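Local coordinates for protein Steely1 (Dictyostelium discoideum, PDB 2H84) that forms the C-terminal type III polyketide synthase domain of a hybrid type I/III enzyme that is a probable polyketide synthase and makes acylpyrones in vitro, at residues L226-T240 against G362-V374. Numbering follows the deposited sequence.
Sequences LYEVMCSINRSFPNT and GLAFEGCFLKNVV
Phe237 turns an edge, its CE1 and CZ atoms, onto one face of the Phe365 ring. The centroids are 4.3 Å apart and the planes meet at 54°, an inclined edge-to-face pair in which CE1 sits over the ring centre. Phe237 carries CG anti to its carbonyl carbon (chi1 -58°), which brings the ring end back to the opposite strand. With an alanine in place of Phe365, the edge of Phe237 would probably lose the surface it rests on, leaving that ring freer to turn. Beyond this pair, Thr240 closes the end: its OG1 accepts Leu363 N at 2.9 Å, donates to Phe237 O, and thereby ties residues 237-240 to the Gly362-Leu363 peptide bond, which is cis.

Residues 227-236 and 364-372 run antiparallel, their axes 4.4 Å apart at closest, as adjacent inner strands of the mixed sheet in this thiolase-fold domain, flanked by strands 15-22 and 353-360. Arg235 and Phe365 form a hydrogen-bonded pair. A classic beta bulge shifts the register where Met230 and Cys231 both face Phe369; Phe369 N reaches Cys231 O at 2.8 Å, almost straight (178° at the hydrogen). Met230 SD lies in the plane of the Phe369 ring, at its edge, 3.5 Å from Phe369 CE1: a Met-aromatic contact.

On the face opposite Phe365 and Phe369, the Glu366 carboxylate lies alongside Asn234, with OE2 3.5 Å from Asn234 CB. Arg165 of helix 159-171 holds Glu366 by a salt bridge; the Glu366 side chain lies about 9 Å from that of Cys157, the predicted active-site residue. Asn234 OD1 accepts a hydrogen bond from Arg149 N of the second subunit, placing strand 227-236 at the homodimer interface. On the Phe365 side, Arg235, hydrogen-bonded through NH2 to Thr275, forms a salt bridge through NH1 with Asp146 of that subunit.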
loop_
_atom_site.group_PDB
_atom_site.type_symbol
_atom_site.label_atom_id
_atom_site.label_comp_id
_atom_site.label_asym_id
_atom_site.label_seq_id
_atom_site.Cartn_x
_atom_site.Cartn_y
_atom_site.Cartn_z
ATOM N N LEU A 226 19.771 -14.056 10.507
ATOM C CA LEU A 226 18.804 -15.016 11.029
ATOM C C LEU A 226 18.323 -15.997 9.962
ATOM O O LEU A 226 18.259 -17.201 10.209
ATOM C CB LEU A 226 17.609 -14.271 11.635
ATOM C CG LEU A 226 17.917 -13.409 12.860
ATOM C CD1 LEU A 226 16.725 -12.522 13.202
ATOM C CD2 LEU A 226 18.267 -14.306 14.025
ATOM N N TYR A 227 17.980 -15.486 8.781
ATOM C CA TYR A 227 17.506 -16.329 7.687
ATOM C C TYR A 227 18.058 -15.814 6.380
ATOM O O TYR A 227 18.177 -14.604 6.187
ATOM C CB TYR A 227 15.977 -16.305 7.562
ATOM C CG TYR A 227 15.211 -16.875 8.727
ATOM C CD1 TYR A 227 14.834 -16.071 9.804
ATOM C CD2 TYR A 227 14.836 -18.221 8.746
ATOM C CE1 TYR A 227 14.098 -16.595 10.867
ATOM C CE2 TYR A 227 14.099 -18.755 9.803
ATOM C CZ TYR A 227 13.731 -17.940 10.855
ATOM O OH TYR A 227 12.971 -18.477 11.867
ATOM N N GLU A 228 18.397 -16.727 5.478
ATOM C CA GLU A 228 18.887 -16.312 4.176
ATOM C C GLU A 228 17.736 -16.497 3.207
ATOM O O GLU A 228 17.386 -17.622 2.865
ATOM C CB GLU A 228 20.064 -17.163 3.712
ATOM C CG GLU A 228 20.662 -16.642 2.416
ATOM C CD GLU A 228 21.714 -17.565 1.826
ATOM O OE1 GLU A 228 22.440 -18.228 2.608
ATOM O OE2 GLU A 228 21.823 -17.609 0.575
ATOM N N VAL A 229 17.137 -15.398 2.773
ATOM C CA VAL A 229 16.032 -15.492 1.840
ATOM C C VAL A 229 16.554 -15.709 0.419
ATOM O O VAL A 229 16.913 -14.777 -0.290
ATOM C CB VAL A 229 15.116 -14.248 1.972
ATOM C CG1 VAL A 229 15.860 -13.053 2.000
ATOM C CG2 VAL A 229 14.290 -14.118 0.863
ATOM N N MET A 230 16.589 -16.975 0.025
ATOM C CA MET A 230 17.098 -17.370 -1.273
ATOM C C MET A 230 16.201 -16.950 -2.418
ATOM O O MET A 230 16.670 -16.418 -3.421
ATOM C CB MET A 230 17.313 -18.871 -1.271
ATOM C CG MET A 230 18.204 -19.302 -0.117
ATOM S SD MET A 230 18.308 -21.070 0.044
ATOM C CE MET A 230 18.986 -21.536 -1.517
ATOM N N CYS A 231 14.909 -17.195 -2.281
ATOM C CA CYS A 231 13.967 -16.788 -3.313
ATOM C C CYS A 231 12.550 -16.835 -2.769
ATOM O O CYS A 231 12.280 -17.481 -1.753
ATOM C CB CYS A 231 14.096 -17.670 -4.561
ATOM S SG CYS A 231 13.665 -19.376 -4.318
ATOM N N SER A 232 11.652 -16.118 -3.429
ATOM C CA SER A 232 10.259 -16.086 -3.007
ATOM C C SER A 232 9.393 -15.790 -4.208
ATOM O O SER A 232 9.806 -15.065 -5.107
ATOM C CB SER A 232 10.058 -15.021 -1.933
ATOM O OG SER A 232 10.668 -13.808 -2.320
ATOM N N ILE A 233 8.193 -16.360 -4.217
ATOM C CA ILE A 233 7.263 -16.189 -5.336
ATOM C C ILE A 233 5.842 -15.926 -4.865
ATOM O O ILE A 233 5.580 -15.877 -3.663
ATOM C CB ILE A 233 7.199 -17.468 -6.208
ATOM C CG1 ILE A 233 6.820 -18.663 -5.319
ATOM C CG2 ILE A 233 8.539 -17.717 -6.899
ATOM C CD1 ILE A 233 6.549 -19.943 -6.063
ATOM N N ASN A 234 4.933 -15.745 -5.822
ATOM C CA ASN A 234 3.519 -15.550 -5.509
ATOM C C ASN A 234 2.667 -16.038 -6.665
ATOM O O ASN A 234 3.105 -16.053 -7.815
ATOM C CB ASN A 234 3.183 -14.081 -5.154
ATOM C CG ASN A 234 3.262 -13.127 -6.339
ATOM O OD1 ASN A 234 2.967 -11.946 -6.199
ATOM N ND2 ASN A 234 3.659 -13.631 -7.500
ATOM N N ARG A 235 1.449 -16.460 -6.358
ATOM C CA ARG A 235 0.555 -16.973 -7.389
ATOM C C ARG A 235 -0.828 -16.362 -7.236
ATOM O O ARG A 235 -1.269 -16.074 -6.120
ATOM C CB ARG A 235 0.446 -18.504 -7.273
ATOM C CG ARG A 235 -0.360 -19.194 -8.379
ATOM C CD ARG A 235 0.555 -19.965 -9.317
ATOM N NE ARG A 235 1.053 -21.193 -8.713
ATOM C CZ ARG A 235 2.131 -21.851 -9.126
ATOM N NH1 ARG A 235 2.849 -21.401 -10.146
ATOM N NH2 ARG A 235 2.480 -22.980 -8.532
ATOM N N SER A 236 -1.510 -16.164 -8.359
ATOM C CA SER A 236 -2.857 -15.622 -8.330
ATOM C C SER A 236 -3.794 -16.659 -8.937
ATOM O O SER A 236 -3.406 -17.396 -9.849
ATOM C CB SER A 236 -2.940 -14.323 -9.124
ATOM O OG SER A 236 -2.802 -14.562 -10.507
ATOM N N PHE A 237 -5.017 -16.734 -8.419
ATOM C CA PHE A 237 -5.993 -17.688 -8.936
ATOM C C PHE A 237 -7.256 -16.993 -9.453
ATOM O O PHE A 237 -7.991 -16.344 -8.702
ATOM C CB PHE A 237 -6.376 -18.718 -7.864
ATOM C CG PHE A 237 -5.205 -19.499 -7.322
ATOM C CD1 PHE A 237 -4.445 -18.992 -6.269
ATOM C CD2 PHE A 237 -4.857 -20.736 -7.875
ATOM C CE1 PHE A 237 -3.347 -19.694 -5.789
ATOM C CE2 PHE A 237 -3.767 -21.442 -7.405
ATOM C CZ PHE A 237 -3.013 -20.927 -6.357
ATOM N N PRO A 238 -7.522 -17.121 -10.756
ATOM C CA PRO A 238 -8.696 -16.508 -11.382
ATOM C C PRO A 238 -10.023 -17.010 -10.834
ATOM O O PRO A 238 -10.092 -18.079 -10.238
ATOM C CB PRO A 238 -8.523 -16.861 -12.853
ATOM C CG PRO A 238 -7.050 -16.910 -13.005
ATOM C CD PRO A 238 -6.616 -17.663 -11.779
ATOM N N ASN A 239 -11.068 -16.210 -11.031
ATOM C CA ASN A 239 -12.422 -16.548 -10.607
ATOM C C ASN A 239 -12.553 -16.924 -9.130
ATOM O O ASN A 239 -13.224 -17.898 -8.807
ATOM C CB ASN A 239 -12.958 -17.698 -11.472
ATOM C CG ASN A 239 -12.615 -17.539 -12.941
ATOM O OD1 ASN A 239 -13.081 -16.664 -13.625
ATOM N ND2 ASN A 239 -11.789 -18.395 -13.416
ATOM N N THR A 240 -11.920 -16.169 -8.236
ATOM C CA THR A 240 -12.010 -16.468 -6.800
ATOM C C THR A 240 -11.939 -15.198 -5.964
ATOM O O THR A 240 -11.697 -15.245 -4.752
ATOM C CB THR A 240 -10.861 -17.404 -6.315
ATOM O OG1 THR A 240 -9.594 -16.812 -6.625
ATOM C CG2 THR A 240 -10.962 -18.769 -6.955
ATOM N N GLY A 362 -7.869 -12.570 -3.238
ATOM C CA GLY A 362 -7.491 -12.699 -4.496
ATOM C C GLY A 362 -8.222 -13.855 -5.184
ATOM O O GLY A 362 -8.969 -13.467 -6.179
ATOM N N LEU A 363 -8.028 -15.138 -4.925
ATOM C CA LEU A 363 -7.093 -15.511 -4.011
ATOM C C LEU A 363 -5.626 -15.435 -4.432
ATOM O O LEU A 363 -5.255 -15.380 -5.643
ATOM C CB LEU A 363 -7.451 -16.919 -3.624
ATOM C CG LEU A 363 -8.832 -17.068 -2.997
ATOM C CD1 LEU A 363 -9.469 -18.456 -3.118
ATOM C CD2 LEU A 363 -8.629 -16.714 -1.546
ATOM N N ALA A 364 -4.697 -15.576 -3.493
ATOM C CA ALA A 364 -3.251 -15.552 -3.808
ATOM C C ALA A 364 -2.363 -16.253 -2.833
ATOM O O ALA A 364 -2.633 -16.253 -1.660
ATOM C CB ALA A 364 -2.826 -14.078 -4.052
ATOM N N PHE A 365 -1.298 -16.848 -3.349
ATOM C CA PHE A 365 -0.372 -17.540 -2.467
ATOM C C PHE A 365 0.903 -16.746 -2.472
ATOM O O PHE A 365 1.251 -16.135 -3.479
ATOM C CB PHE A 365 -0.052 -18.965 -2.954
ATOM C CG PHE A 365 -1.233 -19.909 -2.946
ATOM C CD1 PHE A 365 -1.095 -21.198 -3.464
ATOM C CD2 PHE A 365 -2.472 -19.523 -2.429
ATOM C CE1 PHE A 365 -2.167 -22.098 -3.466
ATOM C CE2 PHE A 365 -3.556 -20.414 -2.427
ATOM C CZ PHE A 365 -3.402 -21.706 -2.950
ATOM N N GLU A 366 1.570 -16.724 -1.326
ATOM C CA GLU A 366 2.860 -16.070 -1.192
ATOM C C GLU A 366 3.745 -17.179 -0.657
ATOM O O GLU A 366 3.313 -17.954 0.183
ATOM C CB GLU A 366 2.807 -14.913 -0.185
ATOM C CG GLU A 366 2.178 -13.622 -0.677
ATOM C CD GLU A 366 3.033 -12.873 -1.697
ATOM O OE1 GLU A 366 4.264 -13.101 -1.762
ATOM O OE2 GLU A 366 2.463 -12.043 -2.439
ATOM N N GLY A 367 4.967 -17.278 -1.154
ATOM C CA GLY A 367 5.854 -18.309 -0.662
ATOM C C GLY A 367 7.266 -17.770 -0.595
ATOM O O GLY A 367 7.587 -16.739 -1.194
ATOM N N CYS A 368 8.114 -18.465 0.143
ATOM C CA CYS A 368 9.485 -18.044 0.280
ATOM C C CYS A 368 10.334 -19.218 0.757
ATOM O O CYS A 368 9.906 -19.994 1.611
ATOM C CB CYS A 368 9.564 -16.894 1.270
ATOM S SG CYS A 368 11.124 -16.054 1.239
ATOM N N PHE A 369 11.530 -19.345 0.193
ATOM C CA PHE A 369 12.428 -20.427 0.544
ATOM C C PHE A 369 13.603 -19.825 1.264
ATOM O O PHE A 369 14.382 -19.065 0.680
ATOM C CB PHE A 369 12.861 -21.165 -0.723
ATOM C CG PHE A 369 13.646 -22.419 -0.465
ATOM C CD1 PHE A 369 15.023 -22.368 -0.341
ATOM C CD2 PHE A 369 13.005 -23.653 -0.332
ATOM C CE1 PHE A 369 15.759 -23.517 -0.081
ATOM C CE2 PHE A 369 13.738 -24.824 -0.067
ATOM C CZ PHE A 369 15.117 -24.751 0.058
ATOM N N LEU A 370 13.723 -20.149 2.550
ATOM C CA LEU A 370 14.826 -19.622 3.374
ATOM C C LEU A 370 15.851 -20.643 3.855
ATOM O O LEU A 370 15.575 -21.828 3.936
ATOM C CB LEU A 370 14.264 -18.933 4.604
ATOM C CG LEU A 370 13.204 -17.863 4.448
ATOM C CD1 LEU A 370 11.890 -18.432 4.932
ATOM C CD2 LEU A 370 13.574 -16.633 5.260
ATOM N N LYS A 371 17.031 -20.144 4.200
ATOM C CA LYS A 371 18.111 -20.970 4.712
ATOM C C LYS A 371 18.375 -20.503 6.142
ATOM O O LYS A 371 18.807 -19.375 6.369
ATOM C CB LYS A 371 19.379 -20.817 3.852
ATOM C CG LYS A 371 20.638 -21.363 4.506
ATOM C CD LYS A 371 21.534 -22.004 3.472
ATOM C CE LYS A 371 22.917 -22.286 4.017
ATOM N NZ LYS A 371 23.929 -22.226 2.928
ATOM N N ASN A 372 18.047 -21.367 7.095
ATOM C CA ASN A 372 18.200 -21.081 8.506
ATOM C C ASN A 372 19.666 -20.868 8.835
ATOM O O ASN A 372 20.425 -21.829 8.959
ATOM C CB ASN A 372 17.611 -22.244 9.313
ATOM C CG ASN A 372 16.214 -22.625 8.848
ATOM O OD1 ASN A 372 15.833 -23.796 8.872
ATOM N ND2 ASN A 372 15.443 -21.628 8.418
ATOM N N VAL A 373 20.073 -19.605 8.941
ATOM C CA VAL A 373 21.467 -19.257 9.234
ATOM C C VAL A 373 21.820 -19.131 10.732
ATOM O O VAL A 373 22.990 -19.161 11.072
ATOM C CB VAL A 373 21.868 -17.916 8.608
ATOM C CG1 VAL A 373 21.943 -17.995 7.216
ATOM C CG2 VAL A 373 20.881 -16.962 8.790
ATOM N N VAL A 374 20.827 -19.023 11.619
ATOM C CA VAL A 374 21.016 -18.868 13.088
ATOM C C VAL A 374 21.860 -20.002 13.835
ATOM O O VAL A 374 22.434 -21.142 14.555
ATOM C CB VAL A 374 19.592 -18.632 13.636
ATOM C CG1 VAL A 374 19.293 -19.462 14.745
ATOM C CG2 VAL A 374 19.470 -17.335 14.113
ATOM O OXT VAL A 374 21.868 -18.608 14.411
#